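Local atomic coordinates of acyl-CoA dehydrogenase (Mycobacterium thermoresistibile, PDB entry 3NF4), a protein that probably catalyses the alpha,beta-dehydrogenation of acyl-CoA thioesters to trans-2-enoyl-CoA, with its bound FAD as the electron acceptor. Residues A[94-99]-A[365-370]; A[252-257]-A[330-335]. All blocks are in the same frame, centred on the assembly; numbering follows the deposited sequence.

In the fold
Both contacts lie buried in the helical part of the acyl-CoA dehydrogenase fold, with centres about 9 Å apart. Interaction 1 joins the N-terminal and C-terminal helical domains beside the flavin; apolar side-chain ends span a wide gap between the backbones, and FAD takes up one side. Interaction 2 stays within the C-terminal domain, where alanines let two helices come close together. The two share no helix, yet they adjoin: Met367 of 365-370 packs on both Ile254 and Thr332, while the amide of Gln368 is hydrogen-bonded to Asp333. Through these two residues interaction 2 lies against the turn that meets the cofactor. Helix 321-346 precedes helix 357-367 in the chain.

Interaction 1: residues A[94-99]-A[365-370]; sequences VAVAVS and KIMQIF. With FAD (flavin-adenine dinucleotide), chain C.
Val96 and Met367 reach for each other tip to tip, joining the N-terminal helical domain of the acyl-CoA dehydrogenase fold to the end of helix 357-367 in the C-terminal domain. One methyl of the valine does all the touching: CG2 lies 3.9 Å from CE of Met367 and 4.2 Å from CZ of Phe370. With CG1 anti to the backbone N (chi1 171°), CG2 stands beside that nitrogen and is the branch left to bridge the gap. The backbones remain well apart, Val96 CA to Met367 CA being 9.8 Å, a distance that suits a flexible methionine; its chain bends at chi2 and chi3 to bring the terminal methyl across. Val96 meets the phenyl ring obliquely, from the direction opposite to the phenylalanine's own approach.

The same ring serves the cofactor, for Ile366, Ile369 and Phe370 all belong to the FAD pocket. It makes a T-shaped (edge-to-face) approach: the Phe370 edge meets the face of the flavin's dimethylbenzene part, CD1 standing 3.8 Å from FAD C7, with the two planes nearly perpendicular. CG of Phe370 sits between the backbone N and the carbonyl carbon (chi1 62°), which folds the ring back over its own chain, where Ile366 O lies 3.7 Å above the ring plane, offset toward the rim. Ile366 is turned to the flavin methyls, its CG1 being 3.8 Å from FAD C8M. A rigid aromatic and a branched aliphatic thus suit the apolar end of the flavin.

Away from this apolar patch, Lys365 is gripped partly by a second subunit, whose Gln344 OE1 and Thr340 O accept from NZ. Within the turn, Lys365 NZ also gives a 2.8 Å hydrogen bond to Gln368 OE1, tilted 51° out of the amide plane.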
ATOM      1  N   VAL A  94       5.202  -5.326  29.518  1.00 47.22           N
ATOM      2  CA  VAL A  94       5.665  -4.549  30.653  1.00 47.06           C
ATOM      3  C   VAL A  94       5.691  -3.038  30.366  1.00 47.91           C
ATOM      4  O   VAL A  94       5.336  -2.202  31.234  1.00 49.08           O
ATOM      5  CB  VAL A  94       7.058  -5.063  31.128  1.00 48.14           C
ATOM      6  CG1 VAL A  94       7.759  -4.050  32.055  1.00 47.53           C
ATOM      7  CG2 VAL A  94       6.903  -6.438  31.831  1.00 47.31           C
ATOM      8  N   ALA A  95       6.099  -2.670  29.156  1.00 46.55           N
ATOM      9  CA  ALA A  95       6.220  -1.271  28.822  1.00 46.33           C
ATOM     10  C   ALA A  95       4.847  -0.620  28.659  1.00 46.59           C
ATOM     11  O   ALA A  95       4.645   0.538  29.051  1.00 46.67           O
ATOM     12  CB  ALA A  95       7.062  -1.108  27.584  1.00 46.20           C
ATOM     13  N   VAL A  96       3.900  -1.359  28.062  1.00 46.25           N
ATOM     14  CA  VAL A  96       2.497  -0.933  28.073  1.00 45.97           C
ATOM     15  C   VAL A  96       2.071  -0.577  29.528  1.00 46.95           C
ATOM     16  O   VAL A  96       1.538   0.508  29.784  1.00 47.96           O
ATOM     17  CB  VAL A  96       1.535  -1.972  27.361  1.00 45.42           C
ATOM     18  CG1 VAL A  96       0.080  -1.626  27.579  1.00 45.86           C
ATOM     19  CG2 VAL A  96       1.789  -2.014  25.852  1.00 44.33           C
ATOM     20  N   ALA A  97       2.359  -1.446  30.488  1.00 46.82           N
ATOM     21  CA  ALA A  97       1.983  -1.177  31.878  1.00 47.89           C
ATOM     22  C   ALA A  97       2.673   0.059  32.464  1.00 49.10           C
ATOM     23  O   ALA A  97       2.097   0.756  33.319  1.00 49.42           O
ATOM     24  CB  ALA A  97       2.276  -2.385  32.746  1.00 47.94           C
ATOM     25  N   VAL A  98       3.921   0.307  32.057  1.00 49.63           N
ATOM     26  CA  VAL A  98       4.619   1.525  32.510  1.00 51.19           C
ATOM     27  C   VAL A  98       3.891   2.775  32.016  1.00 51.84           C
ATOM     28  O   VAL A  98       3.665   3.725  32.773  1.00 53.23           O
ATOM     29  CB  VAL A  98       6.118   1.548  32.138  1.00 51.33           C
ATOM     30  CG1 VAL A  98       6.733   2.907  32.459  1.00 50.87           C
ATOM     31  CG2 VAL A  98       6.856   0.464  32.925  1.00 52.19           C
ATOM     32  N   SER A  99       3.482   2.731  30.756  1.00 51.32           N
ATOM     33  CA  SER A  99       2.748   3.809  30.123  1.00 51.47           C
ATOM     34  C   SER A  99       1.416   4.094  30.807  1.00 52.20           C
ATOM     35  O   SER A  99       1.071   5.239  31.034  1.00 52.60           O
ATOM     36  CB  SER A  99       2.528   3.469  28.650  1.00 50.14           C
ATOM     37  OG  SER A  99       2.297   4.641  27.915  1.00 51.37           O
ATOM     38  N   LYS A 365      -0.541  -6.476  16.592  1.00 36.70           N
ATOM     39  CA  LYS A 365      -1.938  -6.315  16.152  1.00 37.24           C
ATOM     40  C   LYS A 365      -2.793  -5.458  17.102  1.00 38.20           C
ATOM     41  O   LYS A 365      -3.529  -4.603  16.637  1.00 37.93           O
ATOM     42  CB  LYS A 365      -2.617  -7.675  15.882  1.00 36.41           C
ATOM     43  CG  LYS A 365      -4.044  -7.581  15.374  1.00 37.22           C
ATOM     44  CD  LYS A 365      -4.140  -6.869  13.984  1.00 38.80           C
ATOM     45  CE  LYS A 365      -5.057  -5.645  14.064  1.00 38.45           C
ATOM     46  NZ  LYS A 365      -5.221  -4.914  12.764  1.00 37.30           N
ATOM     47  N   ILE A 366      -2.691  -5.676  18.416  1.00 40.01           N
ATOM     48  CA  ILE A 366      -3.545  -4.947  19.406  1.00 41.70           C
ATOM     49  C   ILE A 366      -3.164  -3.447  19.496  1.00 42.45           C
ATOM     50  O   ILE A 366      -3.983  -2.587  19.829  1.00 43.63           O
ATOM     51  CB  ILE A 366      -3.491  -5.620  20.825  1.00 43.12           C
ATOM     52  CG1 ILE A 366      -4.509  -5.000  21.834  1.00 46.14           C
ATOM     53  CG2 ILE A 366      -2.096  -5.499  21.428  1.00 40.47           C
ATOM     54  CD1 ILE A 366      -5.997  -4.910  21.352  1.00 46.19           C
ATOM     55  N   MET A 367      -1.922  -3.132  19.169  1.00 42.01           N
ATOM     56  CA  MET A 367      -1.464  -1.750  19.143  1.00 42.39           C
ATOM     57  C   MET A 367      -2.214  -0.870  18.121  1.00 42.32           C
ATOM     58  O   MET A 367      -2.449   0.348  18.364  1.00 42.68           O
ATOM     59  CB  MET A 367       0.042  -1.739  18.894  1.00 41.83           C
ATOM     60  CG  MET A 367       0.797  -1.125  19.984  1.00 43.31           C
ATOM     61  SD  MET A 367       2.160  -2.137  20.519  1.00 44.89           S
ATOM     62  CE  MET A 367       1.489  -2.854  22.024  1.00 43.55           C
ATOM     63  N   GLN A 368      -2.607  -1.474  17.001  1.00 40.30           N
ATOM     64  CA  GLN A 368      -3.454  -0.785  16.023  1.00 40.44           C
ATOM     65  C   GLN A 368      -4.875  -0.474  16.584  1.00 41.90           C
ATOM     66  O   GLN A 368      -5.620   0.347  16.003  1.00 41.48           O
ATOM     67  CB  GLN A 368      -3.556  -1.599  14.720  1.00 39.54           C
ATOM     68  CG  GLN A 368      -2.234  -1.744  13.923  1.00 38.91           C
ATOM     69  CD  GLN A 368      -2.409  -2.540  12.637  1.00 41.76           C
ATOM     70  OE1 GLN A 368      -2.701  -3.741  12.668  1.00 39.88           O
ATOM     71  NE2 GLN A 368      -2.235  -1.864  11.485  1.00 39.47           N
ATOM     72  N   ILE A 369      -5.212  -1.113  17.713  1.00 42.26           N
ATOM     73  CA  ILE A 369      -6.565  -1.118  18.261  1.00 44.20           C
ATOM     74  C   ILE A 369      -6.743  -0.278  19.540  1.00 46.46           C
ATOM     75  O   ILE A 369      -7.648   0.551  19.595  1.00 48.40           O
ATOM     76  CB  ILE A 369      -7.108  -2.572  18.471  1.00 44.00           C
ATOM     77  CG1 ILE A 369      -7.484  -3.192  17.120  1.00 42.79           C
ATOM     78  CG2 ILE A 369      -8.307  -2.587  19.413  1.00 42.98           C
ATOM     79  CD1 ILE A 369      -7.391  -4.709  17.052  1.00 39.86           C
ATOM     80  N   PHE A 370      -5.918  -0.462  20.565  1.00 47.45           N
ATOM     81  CA  PHE A 370      -6.131   0.351  21.767  1.00 49.25           C
ATOM     82  C   PHE A 370      -5.550   1.779  21.735  1.00 49.65           C
ATOM     83  O   PHE A 370      -4.831   2.137  20.807  1.00 49.11           O
ATOM     84  CB  PHE A 370      -5.821  -0.401  23.072  1.00 50.39           C
ATOM     85  CG  PHE A 370      -4.383  -0.855  23.238  1.00 50.94           C
ATOM     86  CD1 PHE A 370      -4.109  -1.958  24.056  1.00 53.47           C
ATOM     87  CD2 PHE A 370      -3.327  -0.196  22.633  1.00 51.38           C
ATOM     88  CE1 PHE A 370      -2.797  -2.421  24.250  1.00 52.46           C
ATOM     89  CE2 PHE A 370      -2.004  -0.639  22.820  1.00 52.09           C
ATOM     90  CZ  PHE A 370      -1.744  -1.753  23.634  1.00 52.25           C
TER
HETATM   91  PA  FAD C 384     -15.605  -0.566  18.896  1.00 65.11           P
HETATM   92  O1A FAD C 384     -15.761   0.840  19.407  1.00 65.34           O
HETATM   93  O2A FAD C 384     -16.787  -1.487  19.033  1.00 66.49           O
HETATM   94  O5B FAD C 384     -15.215  -0.507  17.331  1.00 64.51           O
HETATM   95  C5B FAD C 384     -15.263  -1.623  16.445  1.00 61.57           C
HETATM   96  C4B FAD C 384     -14.828  -1.178  15.041  1.00 60.86           C
HETATM   97  O4B FAD C 384     -15.642  -0.101  14.531  1.00 61.61           O
HETATM   98  C3B FAD C 384     -13.387  -0.682  15.039  1.00 60.14           C
HETATM   99  O3B FAD C 384     -12.736  -1.163  13.864  1.00 58.43           O
HETATM  100  C2B FAD C 384     -13.504   0.831  14.955  1.00 61.58           C
HETATM  101  O2B FAD C 384     -12.326   1.438  14.378  1.00 60.55           O
HETATM  102  C1B FAD C 384     -14.821   1.027  14.182  1.00 61.15           C
HETATM  103  N9A FAD C 384     -15.414   2.328  14.583  1.00 62.18           N
HETATM  104  C8A FAD C 384     -15.935   2.638  15.806  1.00 61.83           C
HETATM  105  N7A FAD C 384     -16.332   3.930  15.795  1.00 60.55           N
HETATM  106  C5A FAD C 384     -16.064   4.425  14.564  1.00 61.77           C
HETATM  107  C6A FAD C 384     -16.255   5.667  13.965  1.00 63.28           C
HETATM  108  N6A FAD C 384     -16.809   6.678  14.678  1.00 63.45           N
HETATM  109  N1A FAD C 384     -15.874   5.855  12.665  1.00 63.08           N
HETATM  110  C2A FAD C 384     -15.315   4.855  11.956  1.00 61.39           C
HETATM  111  N3A FAD C 384     -15.113   3.653  12.522  1.00 61.02           N
HETATM  112  C4A FAD C 384     -15.477   3.416  13.808  1.00 60.74           C
HETATM  113  N1  FAD C 384      -9.513   0.731  27.954  1.00 76.42           N
HETATM  114  C2  FAD C 384      -9.302   1.537  29.040  1.00 78.80           C
HETATM  115  O2  FAD C 384     -10.061   2.513  29.275  1.00 80.23           O
HETATM  116  N3  FAD C 384      -8.264   1.295  29.884  1.00 77.55           N
HETATM  117  C4  FAD C 384      -7.412   0.258  29.671  1.00 75.96           C
HETATM  118  O4  FAD C 384      -6.468   0.070  30.481  1.00 74.82           O
HETATM  119  C4X FAD C 384      -7.607  -0.578  28.555  1.00 73.88           C
HETATM  120  N5  FAD C 384      -6.776  -1.631  28.328  1.00 70.63           N
HETATM  121  C5X FAD C 384      -7.002  -2.443  27.262  1.00 69.21           C
HETATM  122  C6  FAD C 384      -6.153  -3.527  27.031  1.00 67.12           C
HETATM  123  C7  FAD C 384      -6.360  -4.378  25.945  1.00 65.86           C
HETATM  124  C7M FAD C 384      -5.417  -5.539  25.733  1.00 61.55           C
HETATM  125  C8  FAD C 384      -7.436  -4.123  25.087  1.00 66.62           C
HETATM  126  C8M FAD C 384      -7.757  -4.971  23.882  1.00 64.67           C
HETATM  127  C9  FAD C 384      -8.276  -3.038  25.320  1.00 68.49           C
HETATM  128  C9A FAD C 384      -8.079  -2.186  26.396  1.00 69.32           C
HETATM  129  N10 FAD C 384      -8.914  -1.132  26.598  1.00 72.46           N
HETATM  130  C10 FAD C 384      -8.698  -0.331  27.686  1.00 74.32           C
HETATM  131  C1' FAD C 384     -10.062  -0.870  25.676  1.00 72.65           C
HETATM  132  C2' FAD C 384      -9.670  -0.312  24.282  1.00 71.90           C
HETATM  133  O2' FAD C 384      -9.222   1.053  24.410  1.00 71.46           O
HETATM  134  C3' FAD C 384     -10.800  -0.498  23.227  1.00 70.34           C
HETATM  135  O3' FAD C 384     -10.944  -1.905  22.992  1.00 68.73           O
HETATM  136  C4' FAD C 384     -10.621   0.188  21.853  1.00 69.85           C
HETATM  137  O4' FAD C 384     -10.223   1.564  21.991  1.00 72.09           O
HETATM  138  C5' FAD C 384     -11.824   0.131  20.876  1.00 69.49           C
HETATM  139  O5' FAD C 384     -13.159   0.032  21.434  1.00 69.88           O
HETATM  140  P   FAD C 384     -14.070  -1.288  21.176  1.00 68.79           P
HETATM  141  O1P FAD C 384     -13.247  -2.516  21.528  1.00 67.82           O
HETATM  142  O2P FAD C 384     -15.413  -1.138  21.837  1.00 69.14           O
HETATM  143  O3P FAD C 384     -14.286  -1.239  19.567  1.00 66.45           O

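Interaction 2: residues A[252-257]-A[330-335]; sequences LGIAAV and TATDAA
Thr332 OG1, on the residue whose methyl meets Ile254, is gripped twice: it donates to Lys328 O one turn earlier in its own helix and accepts from Asn374 ND2. The contact is a close pairing of two helices, 247-274 and 321-346, of the C-terminal helical bundle of acyl-CoA dehydrogenases; here the two short segments run in roughly the same direction. With OG1 set between the backbone N and the carbonyl carbon (chi1 62°), CG2 is turned anti to that carbon and becomes the branch offered to the other helix. A threonine therefore suits this place, since its hydroxyl is satisfied while its methyl packs.

CG2 of Thr332 lies 4.2 Å from CG2 of Ile254, the two side chains crossing at a slant. Toward 330-335 the isoleucine offers its short branch CG2; its longer arm leads away, and Ile254 packs besides on Met367 and Phe370 near the flavin.

Closer still are Ala255 and Ala331, whose CA atoms are 5.3 Å apart. Side chains no larger than a methyl permit that approach, and the two CB atoms meet at 4.0 Å. Helix 289-315 packs on the same pair, Tyr307 touching Ala255 and Ala303 touching Ala331. The carbonyl of Ala255 receives a hydrogen bond from Thr259 OG1 further along its helix. That same Ala255 O makes the shortest approach between the segments, a packing contact of 3.5 Å to the CB methyl of Ala331.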
ATOM      1  N   LEU A 252       1.167   9.274  22.542  1.00 47.87           N
ATOM      2  CA  LEU A 252       2.665   9.261  22.443  1.00 47.00           C
ATOM      3  C   LEU A 252       3.361   8.104  23.154  1.00 46.11           C
ATOM      4  O   LEU A 252       4.294   7.508  22.598  1.00 45.01           O
ATOM      5  CB  LEU A 252       3.305  10.561  22.956  1.00 47.63           C
ATOM      6  CG  LEU A 252       3.036  11.858  22.230  1.00 48.94           C
ATOM      7  CD1 LEU A 252       3.769  12.976  22.937  1.00 50.89           C
ATOM      8  CD2 LEU A 252       3.463  11.772  20.744  1.00 50.38           C
ATOM      9  N   GLY A 253       2.948   7.818  24.391  1.00 46.13           N
ATOM     10  CA  GLY A 253       3.351   6.577  25.064  1.00 45.48           C
ATOM     11  C   GLY A 253       3.336   5.365  24.127  1.00 44.65           C
ATOM     12  O   GLY A 253       4.373   4.740  23.898  1.00 45.89           O
ATOM     13  N   ILE A 254       2.173   5.052  23.555  1.00 43.45           N
ATOM     14  CA  ILE A 254       2.002   3.889  22.681  1.00 41.81           C
ATOM     15  C   ILE A 254       2.792   3.966  21.353  1.00 40.30           C
ATOM     16  O   ILE A 254       3.274   2.926  20.862  1.00 39.13           O
ATOM     17  CB  ILE A 254       0.493   3.622  22.406  1.00 41.50           C
ATOM     18  CG1 ILE A 254      -0.207   3.224  23.709  1.00 43.44           C
ATOM     19  CG2 ILE A 254       0.288   2.568  21.305  1.00 40.50           C
ATOM     20  CD1 ILE A 254       0.433   2.079  24.516  1.00 42.62           C
ATOM     21  N   ALA A 255       2.916   5.171  20.783  1.00 39.57           N
ATOM     22  CA  ALA A 255       3.810   5.381  19.640  1.00 38.86           C
ATOM     23  C   ALA A 255       5.219   4.928  19.989  1.00 38.45           C
ATOM     24  O   ALA A 255       5.847   4.257  19.192  1.00 37.76           O
ATOM     25  CB  ALA A 255       3.811   6.831  19.196  1.00 38.83           C
ATOM     26  N   ALA A 256       5.691   5.248  21.202  1.00 39.28           N
ATOM     27  CA  ALA A 256       7.049   4.846  21.633  1.00 39.50           C
ATOM     28  C   ALA A 256       7.153   3.336  21.833  1.00 39.52           C
ATOM     29  O   ALA A 256       8.175   2.741  21.453  1.00 39.64           O
ATOM     30  CB  ALA A 256       7.471   5.569  22.907  1.00 40.44           C
ATOM     31  N   VAL A 257       6.110   2.726  22.424  1.00 38.79           N
ATOM     32  CA  VAL A 257       6.065   1.274  22.615  1.00 38.17           C
ATOM     33  C   VAL A 257       6.087   0.525  21.278  1.00 38.18           C
ATOM     34  O   VAL A 257       6.789  -0.472  21.149  1.00 39.15           O
ATOM     35  CB  VAL A 257       4.836   0.826  23.496  1.00 38.66           C
ATOM     36  CG1 VAL A 257       4.695  -0.688  23.523  1.00 36.18           C
ATOM     37  CG2 VAL A 257       5.015   1.333  24.965  1.00 38.85           C
ATOM     38  N   THR A 330       1.072   6.295  12.603  1.00 38.23           N
ATOM     39  CA  THR A 330       2.306   5.982  11.855  1.00 37.77           C
ATOM     40  C   THR A 330       3.095   4.858  12.527  1.00 36.88           C
ATOM     41  O   THR A 330       3.429   3.853  11.892  1.00 37.12           O
ATOM     42  CB  THR A 330       3.160   7.290  11.778  1.00 39.13           C
ATOM     43  OG1 THR A 330       2.518   8.195  10.866  1.00 41.54           O
ATOM     44  CG2 THR A 330       4.606   7.048  11.332  1.00 41.47           C
ATOM     45  N   ALA A 331       3.366   5.007  13.816  1.00 35.89           N
ATOM     46  CA  ALA A 331       4.174   4.041  14.555  1.00 34.97           C
ATOM     47  C   ALA A 331       3.540   2.640  14.704  1.00 34.97           C
ATOM     48  O   ALA A 331       4.269   1.619  14.701  1.00 33.93           O
ATOM     49  CB  ALA A 331       4.547   4.612  15.919  1.00 34.71           C
ATOM     50  N   THR A 332       2.210   2.575  14.811  1.00 34.15           N
ATOM     51  CA  THR A 332       1.539   1.263  14.931  1.00 34.25           C
ATOM     52  C   THR A 332       1.320   0.600  13.577  1.00 34.50           C
ATOM     53  O   THR A 332       1.462  -0.623  13.452  1.00 34.75           O
ATOM     54  CB  THR A 332       0.214   1.309  15.788  1.00 34.54           C
ATOM     55  OG1 THR A 332      -0.767   2.169  15.179  1.00 34.05           O
ATOM     56  CG2 THR A 332       0.507   1.804  17.188  1.00 34.12           C
ATOM     57  N   ASP A 333       0.997   1.372  12.542  1.00 36.18           N
ATOM     58  CA  ASP A 333       1.014   0.790  11.178  1.00 37.09           C
ATOM     59  C   ASP A 333       2.437   0.202  10.861  1.00 36.48           C
ATOM     60  O   ASP A 333       2.556  -0.878  10.287  1.00 36.63           O
ATOM     61  CB  ASP A 333       0.522   1.771  10.098  1.00 36.44           C
ATOM     62  CG  ASP A 333      -1.054   1.843   9.991  1.00 42.74           C
ATOM     63  OD1 ASP A 333      -1.804   1.090  10.688  1.00 43.98           O
ATOM     64  OD2 ASP A 333      -1.566   2.686   9.189  1.00 47.13           O
ATOM     65  N   ALA A 334       3.501   0.888  11.276  1.00 36.74           N
ATOM     66  CA  ALA A 334       4.880   0.382  11.062  1.00 36.28           C
ATOM     67  C   ALA A 334       5.197  -0.912  11.823  1.00 35.88           C
ATOM     68  O   ALA A 334       5.834  -1.807  11.256  1.00 35.84           O
ATOM     69  CB  ALA A 334       5.948   1.469  11.390  1.00 36.42           C
ATOM     70  N   ALA A 335       4.772  -1.018  13.091  1.00 35.61           N
ATOM     71  CA  ALA A 335       5.005  -2.259  13.842  1.00 36.14           C
ATOM     72  C   ALA A 335       4.308  -3.463  13.180  1.00 36.14           C
ATOM     73  O   ALA A 335       4.900  -4.539  13.053  1.00 36.52           O
ATOM     74  CB  ALA A 335       4.621  -2.132  15.351  1.00 35.80           C
TER